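Local coordinates for protein predicted acetyltransferase (Clostridium acetobutylicum, PDB 3MGD) that binds acetyl-CoA and, as a member of the GNAT family, probably transfers its acetyl group to an acceptor, at residues A[10-15]-A[44-49]; A[39-44]-A[49-54]; A[61-66]-A[99-104]; A[70-75]-A[81-86]. All blocks are in the same frame, centred on the assembly; numbering follows the deposited sequence.

From the N terminus, contact 1 is the first to open: it sets the start of helix 12-25 against the end of helix 35-47, closing a largely helical loop. Before it closes, contact 2 opens on helix 35-47 and folds that helix back on strand 51-58, so contacts 1 and 2 cross and share Asn44 and Asn49. Strand 61-72 then serves both remaining contacts. Its beginning meets the head of helix 101-115 in contact 3, at the acetyl-CoA pyrophosphate, while its far end pairs with strand 83-92 in contact 4, a hairpin lying wholly within the longer loop of contact 3. Backbone bonds from Trp54 to Ala66 and from Phe70 to Leu50 join contact 2 to both.

Contact 1. Residues A[10-15]-A[44-49]; sequences KDISLL and NKLANN
Leu46 lays its CD1 methyl against two side chains of the facing helix, with Ile12 CG1 3.9 Å from Leu46 CD1 and Leu15 CD2 4.1 Å from the same methyl. The two neighbours approach it differently. Ile12 and Leu46 slide past one another in opposite directions, whereas Leu15 and Leu46 meet tip to tip. In Ile12 the CG1 branch stands beside the backbone N (chi1 -69°), which presents this branch rather than CG2 to the leucine. No hydrogen bond crosses between 10-15 and 44-49, and the 96 Å² buried here is apolar packing.

The backbones stay well apart, 9.1 Å between Ile12 CA and Leu46 CA, and other residues share the space. Phe42 packs against both Ile12 and Leu15, and Leu51 of strand 51-58 lies against Leu46. Just before helix 12-25, Asp11 ties the chain to the sheet edge through a salt bridge with Arg5. At the other end, Asn49 takes a positive phi and its N bonds back to Leu46 O at 3.1 Å, one of the two bonds of the Schellman motif that ends helix 35-47. The contact is part of the apolar seam between the two consecutive helices that follow the first strand of the GNAT fold.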
# COMPACT_ATOMS: atom_id res chain seq x y z
N LYS A 10 15.39 -12.54 16.74
CA LYS A 10 15.14 -13.61 17.71
C LYS A 10 13.66 -13.79 18.05
O LYS A 10 13.22 -14.87 18.46
CB LYS A 10 15.93 -13.32 19.00
CG LYS A 10 15.89 -14.38 20.07
CD LYS A 10 16.60 -13.88 21.32
CE LYS A 10 16.62 -14.91 22.44
NZ LYS A 10 17.35 -14.37 23.63
N ASP A 11 12.88 -12.72 17.87
CA ASP A 11 11.46 -12.72 18.22
C ASP A 11 10.53 -13.22 17.11
O ASP A 11 9.32 -13.26 17.30
CB ASP A 11 11.01 -11.29 18.59
CG ASP A 11 11.74 -10.75 19.81
OD1 ASP A 11 11.76 -11.45 20.86
OD2 ASP A 11 12.28 -9.63 19.73
N ILE A 12 11.08 -13.58 15.96
CA ILE A 12 10.23 -13.89 14.80
C ILE A 12 9.18 -14.99 15.02
O ILE A 12 8.02 -14.85 14.61
CB ILE A 12 11.05 -14.12 13.52
CG1 ILE A 12 11.69 -12.80 13.07
CG2 ILE A 12 10.16 -14.65 12.39
CD1 ILE A 12 12.54 -12.91 11.81
N SER A 13 9.55 -16.10 15.65
CA SER A 13 8.55 -17.16 15.82
C SER A 13 7.38 -16.68 16.71
O SER A 13 6.25 -17.11 16.52
CB SER A 13 9.18 -18.45 16.35
OG SER A 13 9.66 -18.27 17.67
N LEU A 14 7.64 -15.78 17.65
CA LEU A 14 6.57 -15.21 18.47
C LEU A 14 5.66 -14.27 17.66
O LEU A 14 4.44 -14.31 17.78
CB LEU A 14 7.15 -14.42 19.64
CG LEU A 14 8.02 -15.17 20.64
CD1 LEU A 14 8.68 -14.17 21.58
CD2 LEU A 14 7.18 -16.18 21.41
N LEU A 15 6.27 -13.42 16.84
CA LEU A 15 5.53 -12.50 15.97
C LEU A 15 4.64 -13.26 15.00
O LEU A 15 3.51 -12.84 14.71
CB LEU A 15 6.51 -11.64 15.18
CG LEU A 15 6.89 -10.28 15.76
CD1 LEU A 15 6.93 -10.27 17.27
CD2 LEU A 15 8.19 -9.77 15.15
N ASN A 44 12.72 -10.94 6.21
CA ASN A 44 13.11 -9.95 5.23
C ASN A 44 12.90 -8.50 5.64
O ASN A 44 13.81 -7.66 5.51
CB ASN A 44 12.40 -10.22 3.90
CG ASN A 44 13.09 -11.32 3.10
OD1 ASN A 44 14.03 -11.05 2.34
ND2 ASN A 44 12.63 -12.55 3.26
N LYS A 45 11.71 -8.19 6.13
CA LYS A 45 11.35 -6.79 6.42
C LYS A 45 12.04 -6.30 7.69
O LYS A 45 12.40 -5.13 7.80
CB LYS A 45 9.84 -6.63 6.53
CG LYS A 45 9.07 -6.92 5.23
CD LYS A 45 9.60 -6.13 4.03
CE LYS A 45 8.78 -6.43 2.77
NZ LYS A 45 9.33 -5.79 1.54
N LEU A 46 12.24 -7.18 8.66
CA LEU A 46 12.97 -6.75 9.86
C LEU A 46 14.43 -6.52 9.51
O LEU A 46 15.03 -5.55 9.93
CB LEU A 46 12.82 -7.75 11.01
CG LEU A 46 11.45 -7.86 11.68
CD1 LEU A 46 11.44 -8.92 12.79
CD2 LEU A 46 11.01 -6.51 12.24
N ALA A 47 15.01 -7.43 8.73
CA ALA A 47 16.42 -7.34 8.40
C ALA A 47 16.74 -6.06 7.65
O ALA A 47 17.79 -5.46 7.86
CB ALA A 47 16.88 -8.56 7.60
N ASN A 48 15.83 -5.64 6.78
CA ASN A 48 15.99 -4.43 5.97
C ASN A 48 15.39 -3.18 6.60
O ASN A 48 15.36 -2.13 5.98
CB ASN A 48 15.33 -4.62 4.60
CG ASN A 48 16.03 -5.67 3.75
OD1 ASN A 48 17.24 -5.84 3.82
ND2 ASN A 48 15.25 -6.36 2.92
N ASN A 49 14.86 -3.32 7.81
CA ASN A 49 14.25 -2.20 8.54
C ASN A 49 13.08 -1.55 7.82
O ASN A 49 12.80 -0.36 8.01
CB ASN A 49 15.31 -1.13 8.89
CG ASN A 49 15.00 -0.37 10.20
OD1 ASN A 49 14.35 -0.89 11.11
ND2 ASN A 49 15.50 0.85 10.30

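Contact 2. Residues A[39-44]-A[49-54]; sequences TRYFNN and NLLVEW
In both Tyr41 and Leu51 the side chain swings away from the backbone N, while Phe42 keeps its ring beside its own N (chi1 -78°); together these turns bring two aromatic rings of helix 39-44 onto one leucine of strand 51-54. This is helix-on-sheet packing in the GNAT fold: the short axes pass 9.6 Å apart at 102°, so the helix runs nearly square across the strand.

The two methyls of Leu51 divide the work. CD2 touches both rings, 3.7 Å from Phe42 CD1 and 4.0 Å from Tyr41 CE2, and it meets both obliquely. CD1 goes to the phenol end, 3.9 Å from Tyr41 OH. The tyrosine and leucine side chains cross at about a right angle. Tyr41 also reaches the subunit interface, where Pro75 of the second subunit packs on it.

Farther along the strand, the buried Glu53 brings its carboxylate to the rim of the Phe42 ring. The ring and carboxylate planes are 66° apart, and the polarised C-H edge of the ring should suit a carboxylate oxygen. The stronger polar partner of that oxygen is Asn89 ND2, which hydrogen-bonds to it. At the rim itself, Glu53 OE2 lies near the ring plane, 3.3 Å from Phe42 CE1.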
# COMPACT_ATOMS: atom_id res chain seq x y z
N THR A 39 7.02 -16.20 8.21
CA THR A 39 8.41 -16.20 8.70
C THR A 39 9.35 -15.51 7.74
O THR A 39 10.25 -14.77 8.15
CB THR A 39 8.91 -17.63 8.92
OG1 THR A 39 8.03 -18.32 9.81
CG2 THR A 39 10.33 -17.63 9.50
N ARG A 40 9.15 -15.75 6.46
CA ARG A 40 9.95 -15.08 5.43
C ARG A 40 9.67 -13.57 5.41
O ARG A 40 10.60 -12.79 5.29
CB ARG A 40 9.69 -15.70 4.06
CG ARG A 40 10.51 -15.10 2.92
CD ARG A 40 10.24 -15.90 1.65
NE ARG A 40 8.83 -15.81 1.26
CZ ARG A 40 8.23 -16.59 0.37
NH1 ARG A 40 8.91 -17.57 -0.23
NH2 ARG A 40 6.94 -16.41 0.08
N TYR A 41 8.41 -13.17 5.54
CA TYR A 41 8.04 -11.75 5.58
C TYR A 41 8.74 -11.01 6.72
O TYR A 41 9.30 -9.92 6.52
CB TYR A 41 6.53 -11.57 5.70
CG TYR A 41 6.12 -10.11 5.85
CD1 TYR A 41 6.04 -9.28 4.74
CD2 TYR A 41 5.84 -9.57 7.10
CE1 TYR A 41 5.69 -7.95 4.86
CE2 TYR A 41 5.48 -8.24 7.24
CZ TYR A 41 5.41 -7.44 6.12
OH TYR A 41 5.06 -6.11 6.26
N PHE A 42 8.69 -11.59 7.92
CA PHE A 42 9.32 -10.97 9.09
C PHE A 42 10.82 -10.96 8.93
O PHE A 42 11.47 -9.93 9.15
CB PHE A 42 8.91 -11.70 10.39
CG PHE A 42 7.53 -11.32 10.89
CD1 PHE A 42 7.29 -10.05 11.38
CD2 PHE A 42 6.49 -12.25 10.88
CE1 PHE A 42 6.03 -9.70 11.84
CE2 PHE A 42 5.23 -11.92 11.34
CZ PHE A 42 4.99 -10.64 11.82
N ASN A 43 11.39 -12.09 8.53
CA ASN A 43 12.84 -12.15 8.31
C ASN A 43 13.36 -11.06 7.37
O ASN A 43 14.32 -10.37 7.69
CB ASN A 43 13.29 -13.53 7.82
CG ASN A 43 13.61 -14.48 8.97
OD1 ASN A 43 14.68 -14.40 9.59
ND2 ASN A 43 12.68 -15.38 9.27
N ASN A 44 12.72 -10.94 6.21
CA ASN A 44 13.11 -9.95 5.23
C ASN A 44 12.90 -8.50 5.64
O ASN A 44 13.81 -7.66 5.51
CB ASN A 44 12.40 -10.22 3.90
CG ASN A 44 13.09 -11.32 3.10
OD1 ASN A 44 14.03 -11.05 2.34
ND2 ASN A 44 12.63 -12.55 3.26
N ASN A 49 14.86 -3.32 7.81
CA ASN A 49 14.25 -2.20 8.54
C ASN A 49 13.08 -1.55 7.82
O ASN A 49 12.80 -0.36 8.01
CB ASN A 49 15.31 -1.13 8.89
CG ASN A 49 15.00 -0.37 10.20
OD1 ASN A 49 14.35 -0.89 11.11
ND2 ASN A 49 15.50 0.85 10.30
N LEU A 50 12.41 -2.33 6.97
CA LEU A 50 11.18 -1.88 6.30
C LEU A 50 9.93 -2.23 7.13
O LEU A 50 8.81 -1.96 6.71
CB LEU A 50 11.08 -2.51 4.91
CG LEU A 50 12.10 -1.96 3.90
CD1 LEU A 50 12.07 -2.71 2.57
CD2 LEU A 50 11.88 -0.45 3.69
N LEU A 51 10.16 -2.85 8.29
CA LEU A 51 9.11 -3.13 9.26
C LEU A 51 9.66 -2.86 10.66
O LEU A 51 10.79 -3.26 10.96
CB LEU A 51 8.69 -4.60 9.17
CG LEU A 51 7.53 -4.98 10.10
CD1 LEU A 51 6.20 -4.41 9.55
CD2 LEU A 51 7.44 -6.50 10.32
N VAL A 52 8.89 -2.18 11.50
CA VAL A 52 9.21 -2.04 12.92
C VAL A 52 8.02 -2.55 13.73
O VAL A 52 6.91 -2.06 13.57
CB VAL A 52 9.49 -0.57 13.31
CG1 VAL A 52 9.66 -0.43 14.83
CG2 VAL A 52 10.74 -0.03 12.58
N GLU A 53 8.25 -3.53 14.58
CA GLU A 53 7.15 -4.10 15.36
C GLU A 53 7.45 -3.94 16.83
O GLU A 53 8.42 -4.50 17.34
CB GLU A 53 6.88 -5.56 14.99
CG GLU A 53 5.81 -6.25 15.87
CD GLU A 53 4.95 -7.27 15.12
OE1 GLU A 53 4.26 -8.07 15.79
OE2 GLU A 53 4.98 -7.29 13.86
N TRP A 54 6.65 -3.12 17.50
CA TRP A 54 6.80 -2.88 18.92
C TRP A 54 6.06 -3.97 19.68
O TRP A 54 5.01 -4.46 19.24
CB TRP A 54 6.26 -1.51 19.30
CG TRP A 54 7.23 -0.39 19.10
CD1 TRP A 54 7.40 0.38 17.98
CD2 TRP A 54 8.18 0.09 20.07
NE1 TRP A 54 8.40 1.32 18.20
CE2 TRP A 54 8.88 1.15 19.48
CE3 TRP A 54 8.48 -0.28 21.39
CZ2 TRP A 54 9.89 1.84 20.16
CZ3 TRP A 54 9.48 0.40 22.06
CH2 TRP A 54 10.18 1.45 21.44

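Contact 3. Residues A[61-66]-A[99-104]; sequences QIIATA and NGIATG. With ACO (acetyl coenzyme *a), chain C.
O2A of the acetyl-CoA pyrophosphate is gripped twice by Thr103, whose OG1 donates to it at 2.6 Å and whose backbone N donates to it at 3.0 Å. The hydroxyl can join the amide because OG1 stands beside the backbone N (chi1 -63°). Two further oxygens take main-chain donors: Gly100 N reaches O1A on the same phosphate at 2.7 Å, and Ala102 N reaches O5A on the second phosphate at 3.0 Å with a fairly straight 165° bond. The Ala102 methyl also rests against O3A, which bridges the phosphates, and the ester oxygen O6A.

Gly100 is the N-cap of helix 101-115. Its positive phi would press a side chain against the preceding carbonyl, and a CB would also run into N7A of the adenine, so the turn can lie close to the adenine at a residue without a side chain.

Beside the phosphates, the same turn also meets the sheet. Ile101 directs CG2 at strand 61-66, 3.6 Å from Ala64 CB, and extends its other branch until CD1 lies 4.2 Å from Ile63 CG2, crossing that isoleucine at about a right angle. Ile63 and Ala64 both face Ala56, a classic beta bulge.

Met90, Thr92, Gly98, Ser126 and Lys135 supply further hydrogen bonds to the cofactor. Amides converging at a helix start form the pyrophosphate-binding loop known from GNAT enzymes; the positive end of the helix dipole probably adds to the attraction, while the apolar seat under Ile101 sets the helix against the sheet.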
# COMPACT_ATOMS: atom_id res chain seq x y z
N GLN A 61 6.02 -12.43 28.87
CA GLN A 61 5.01 -12.91 27.93
C GLN A 61 4.51 -11.68 27.17
O GLN A 61 4.33 -10.63 27.77
CB GLN A 61 3.85 -13.58 28.66
CG GLN A 61 4.15 -14.99 29.12
CD GLN A 61 4.65 -15.86 27.99
OE1 GLN A 61 5.77 -16.38 28.04
NE2 GLN A 61 3.83 -16.01 26.95
N ILE A 62 4.31 -11.81 25.86
CA ILE A 62 3.86 -10.67 25.07
C ILE A 62 2.37 -10.38 25.33
O ILE A 62 1.52 -11.25 25.17
CB ILE A 62 4.12 -10.87 23.57
CG1 ILE A 62 5.62 -10.97 23.30
CG2 ILE A 62 3.55 -9.69 22.78
CD1 ILE A 62 5.96 -11.31 21.86
N ILE A 63 2.10 -9.16 25.76
CA ILE A 63 0.76 -8.67 26.02
C ILE A 63 0.15 -8.00 24.78
O ILE A 63 -1.05 -8.12 24.53
CB ILE A 63 0.78 -7.63 27.15
CG1 ILE A 63 1.28 -8.27 28.44
CG2 ILE A 63 -0.59 -7.01 27.35
CD1 ILE A 63 0.38 -9.38 28.94
N ALA A 64 0.97 -7.26 24.04
CA ALA A 64 0.48 -6.56 22.85
C ALA A 64 1.57 -6.43 21.79
O ALA A 64 2.76 -6.47 22.09
CB ALA A 64 -0.09 -5.20 23.22
N THR A 65 1.15 -6.30 20.54
CA THR A 65 2.07 -5.98 19.46
C THR A 65 1.47 -4.84 18.64
O THR A 65 0.27 -4.58 18.73
CB THR A 65 2.28 -7.17 18.51
OG1 THR A 65 1.03 -7.52 17.90
CG2 THR A 65 2.84 -8.38 19.26
N ALA A 66 2.31 -4.20 17.83
CA ALA A 66 1.85 -3.15 16.90
C ALA A 66 3.00 -2.90 15.94
O ALA A 66 4.13 -2.72 16.37
CB ALA A 66 1.53 -1.88 17.66
N ASN A 99 -7.48 -0.51 27.98
CA ASN A 99 -6.62 0.23 28.90
C ASN A 99 -5.77 1.28 28.18
O ASN A 99 -4.99 1.99 28.80
CB ASN A 99 -5.76 -0.74 29.72
CG ASN A 99 -6.57 -1.48 30.78
OD1 ASN A 99 -7.27 -0.87 31.58
ND2 ASN A 99 -6.47 -2.82 30.79
N GLY A 100 -5.96 1.39 26.87
CA GLY A 100 -5.22 2.37 26.09
C GLY A 100 -3.91 1.84 25.53
O GLY A 100 -3.07 2.62 25.06
N ILE A 101 -3.73 0.53 25.56
CA ILE A 101 -2.47 -0.04 25.08
C ILE A 101 -2.27 0.16 23.58
O ILE A 101 -1.24 0.67 23.15
CB ILE A 101 -2.33 -1.53 25.43
CG1 ILE A 101 -2.28 -1.70 26.95
CG2 ILE A 101 -1.08 -2.12 24.78
CD1 ILE A 101 -2.20 -3.15 27.38
N ALA A 102 -3.25 -0.24 22.78
CA ALA A 102 -3.17 -0.02 21.34
C ALA A 102 -3.03 1.48 21.01
O ALA A 102 -2.25 1.84 20.14
CB ALA A 102 -4.39 -0.63 20.63
N THR A 103 -3.75 2.33 21.73
CA THR A 103 -3.65 3.79 21.49
C THR A 103 -2.24 4.33 21.75
O THR A 103 -1.71 5.13 20.96
CB THR A 103 -4.70 4.57 22.33
OG1 THR A 103 -6.02 4.19 21.91
CG2 THR A 103 -4.54 6.08 22.14
N GLY A 104 -1.62 3.88 22.84
CA GLY A 104 -0.25 4.25 23.13
C GLY A 104 0.73 3.66 22.12
O GLY A 104 1.75 4.26 21.81
N1A ACO C . -10.06 6.72 28.73
C2A ACO C . -11.30 6.22 28.34
N3A ACO C . -11.38 5.12 27.45
C4A ACO C . -10.16 4.51 26.96
C5A ACO C . -8.88 5.02 27.37
C6A ACO C . -8.81 6.10 28.23
N6A ACO C . -7.51 6.61 28.64
N7A ACO C . -7.86 4.23 26.74
C8A ACO C . -8.49 3.26 25.96
N9A ACO C . -9.92 3.44 26.08
C1B ACO C . -10.90 2.54 25.50
C2B ACO C . -11.23 3.20 24.16
O2B ACO C . -11.73 4.50 24.08
C3B ACO C . -11.93 2.08 23.42
O3B ACO C . -13.31 1.91 23.60
P3B ACO C . -14.40 2.56 22.64
O7A ACO C . -15.76 2.62 23.43
O8A ACO C . -14.58 1.69 21.38
O9A ACO C . -13.99 3.96 22.23
C4B ACO C . -11.01 0.87 23.82
O4B ACO C . -10.68 1.14 25.23
C5B ACO C . -9.88 0.35 22.95
O5B ACO C . -8.78 1.22 22.95
P1A ACO C . -7.34 0.70 23.35
O1A ACO C . -7.27 0.24 24.81
O2A ACO C . -6.35 1.82 23.03
O3A ACO C . -7.07 -0.52 22.38
P2A ACO C . -6.76 -2.00 22.86
O4A ACO C . -7.98 -2.67 23.59
O5A ACO C . -5.49 -2.06 23.66
O6A ACO C . -6.43 -2.82 21.56
CBP ACO C . -7.11 -3.84 19.46
CCP ACO C . -7.25 -2.67 20.43
CDP ACO C . -7.82 -3.53 18.15
CEP ACO C . -5.65 -4.07 19.24
CAP ACO C . -7.77 -5.10 20.11
OAP ACO C . -9.14 -4.93 20.31
C9P ACO C . -7.43 -6.41 19.45
O9P ACO C . -6.35 -6.98 19.63
N8P ACO C . -8.44 -6.99 18.60
C7P ACO C . -8.18 -8.23 17.86
C6P ACO C . -7.13 -8.04 16.83
C5P ACO C . -7.40 -6.82 15.99
O5P ACO C . -8.53 -6.59 15.56
N4P ACO C . -6.31 -5.92 15.76
C3P ACO C . -6.39 -4.87 14.79
C2P ACO C . -6.20 -5.27 13.34
S1P ACO C . -6.15 -3.90 12.21
C ACO C . -4.62 -3.22 12.13
O ACO C . -3.71 -3.69 12.80
CH3 ACO C . -4.42 -1.97 11.36

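Contact 4. Residues A[70-75]-A[81-86]; sequences FIDFPP and TGRKGY
Ile71 and Lys84 satisfy each other's backbone in both directions: Ile71 N donates to Lys84 O at 2.9 Å, almost straight at 177°, and Lys84 N returns a 2.9 Å bond to Ile71 O. This hydrogen-bonded antiparallel pair is flanked by the non-hydrogen-bonded pairs Phe70-Gly85 and Asp72-Arg83.

Beyond the strand ends the ladder bends. Phe73 N still reaches Gly82 O at 2.9 Å, but from above the carbonyl plane. Phe73 O and Thr81 O are bridged by one water, which donates to both, at 2.8 Å from Phe73 O and 2.7 Å from Thr81 O. Thr81 OG1 in turn accepts from Arg83 N, an ST turn. Gly82 has no side chain, which lets its CA lie 3.8 Å from Pro75 CA.

The Phe73 ring takes Gly82 O at its edge, while the Phe73 and Lys84 side chains cross at about a right angle, with Lys84 CD 3.8 Å from Phe73 CE2. Asp72 OD2 finds its partner in Lys45 NZ of the second subunit, a salt bridge. Phe73 and Tyr86 each form an edge-to-face pair with Tyr86 and Phe73, respectively, of that subunit. Together these features make the turn end of the beta hairpin of strands 61-72 and 83-92, lying at the dimer interface of this GNAT-fold protein.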
# COMPACT_ATOMS: atom_id res chain seq x y z
N PHE A 70 7.06 0.41 6.05
CA PHE A 70 7.30 1.58 5.23
C PHE A 70 7.20 1.20 3.77
O PHE A 70 7.95 0.35 3.29
CB PHE A 70 8.64 2.21 5.57
CG PHE A 70 8.81 2.43 7.03
CD1 PHE A 70 8.04 3.38 7.68
CD2 PHE A 70 9.68 1.66 7.77
CE1 PHE A 70 8.18 3.57 9.05
CE2 PHE A 70 9.81 1.83 9.12
CZ PHE A 70 9.06 2.79 9.76
N ILE A 71 6.24 1.81 3.08
CA ILE A 71 5.90 1.41 1.74
C ILE A 71 6.04 2.61 0.80
O ILE A 71 5.80 3.75 1.21
CB ILE A 71 4.45 0.89 1.69
CG1 ILE A 71 4.27 -0.30 2.64
CG2 ILE A 71 4.06 0.52 0.27
CD1 ILE A 71 5.07 -1.49 2.25
N ASP A 72 6.43 2.34 -0.45
CA ASP A 72 6.74 3.38 -1.43
C ASP A 72 5.64 3.48 -2.47
O ASP A 72 5.32 2.50 -3.14
CB ASP A 72 8.06 3.06 -2.16
CG ASP A 72 9.27 2.97 -1.22
OD1 ASP A 72 9.21 3.55 -0.11
OD2 ASP A 72 10.28 2.34 -1.60
N PHE A 73 5.06 4.67 -2.61
CA PHE A 73 4.08 4.95 -3.65
C PHE A 73 4.66 6.08 -4.52
O PHE A 73 5.63 6.72 -4.12
CB PHE A 73 2.75 5.38 -3.03
CG PHE A 73 2.10 4.32 -2.17
CD1 PHE A 73 1.27 3.36 -2.72
CD2 PHE A 73 2.33 4.29 -0.80
CE1 PHE A 73 0.66 2.39 -1.93
CE2 PHE A 73 1.74 3.32 -0.00
CZ PHE A 73 0.90 2.37 -0.57
N PRO A 74 4.07 6.33 -5.69
CA PRO A 74 4.62 7.44 -6.48
C PRO A 74 4.46 8.80 -5.79
O PRO A 74 3.40 9.09 -5.23
CB PRO A 74 3.76 7.41 -7.76
CG PRO A 74 3.19 6.05 -7.83
CD PRO A 74 2.99 5.62 -6.40
N PRO A 75 5.51 9.64 -5.85
CA PRO A 75 5.39 10.98 -5.27
C PRO A 75 4.19 11.76 -5.80
O PRO A 75 3.77 11.58 -6.93
CB PRO A 75 6.69 11.67 -5.73
CG PRO A 75 7.67 10.54 -5.80
CD PRO A 75 6.87 9.37 -6.34
N THR A 81 7.73 12.57 -1.23
CA THR A 81 8.57 11.37 -1.30
C THR A 81 7.77 10.14 -1.76
O THR A 81 8.35 9.12 -2.18
CB THR A 81 9.19 11.03 0.09
OG1 THR A 81 8.14 10.62 0.97
CG2 THR A 81 9.90 12.23 0.69
N GLY A 82 6.46 10.23 -1.65
CA GLY A 82 5.59 9.11 -1.96
C GLY A 82 5.51 8.01 -0.90
O GLY A 82 4.70 7.08 -1.00
N ARG A 83 6.35 8.11 0.13
CA ARG A 83 6.41 7.08 1.15
C ARG A 83 5.23 7.20 2.11
O ARG A 83 4.73 8.29 2.37
CB ARG A 83 7.71 7.17 1.95
CG ARG A 83 8.97 7.27 1.12
CD ARG A 83 10.18 7.02 1.99
NE ARG A 83 11.30 7.89 1.62
CZ ARG A 83 11.54 9.07 2.17
NH1 ARG A 83 10.72 9.55 3.11
NH2 ARG A 83 12.58 9.79 1.77
N LYS A 84 4.81 6.05 2.64
CA LYS A 84 3.77 6.00 3.66
C LYS A 84 4.14 4.97 4.70
O LYS A 84 4.86 4.02 4.41
CB LYS A 84 2.41 5.64 3.05
CG LYS A 84 1.75 6.79 2.25
CD LYS A 84 0.35 6.39 1.78
CE LYS A 84 -0.40 7.57 1.17
NZ LYS A 84 -1.75 7.15 0.69
N GLY A 85 3.63 5.15 5.91
CA GLY A 85 3.78 4.13 6.94
C GLY A 85 2.48 3.35 6.91
O GLY A 85 1.40 3.92 6.87
N TYR A 86 2.59 2.03 6.91
CA TYR A 86 1.42 1.16 6.86
C TYR A 86 1.34 0.44 8.20
O TYR A 86 2.21 -0.36 8.54
CB TYR A 86 1.58 0.13 5.72
CG TYR A 86 0.46 -0.89 5.66
CD1 TYR A 86 -0.79 -0.56 5.16
CD2 TYR A 86 0.66 -2.19 6.12
CE1 TYR A 86 -1.82 -1.49 5.11
CE2 TYR A 86 -0.36 -3.13 6.08
CZ TYR A 86 -1.59 -2.78 5.57
OH TYR A 86 -2.60 -3.72 5.53
O HOH W 1 8.00 6.53 -2.71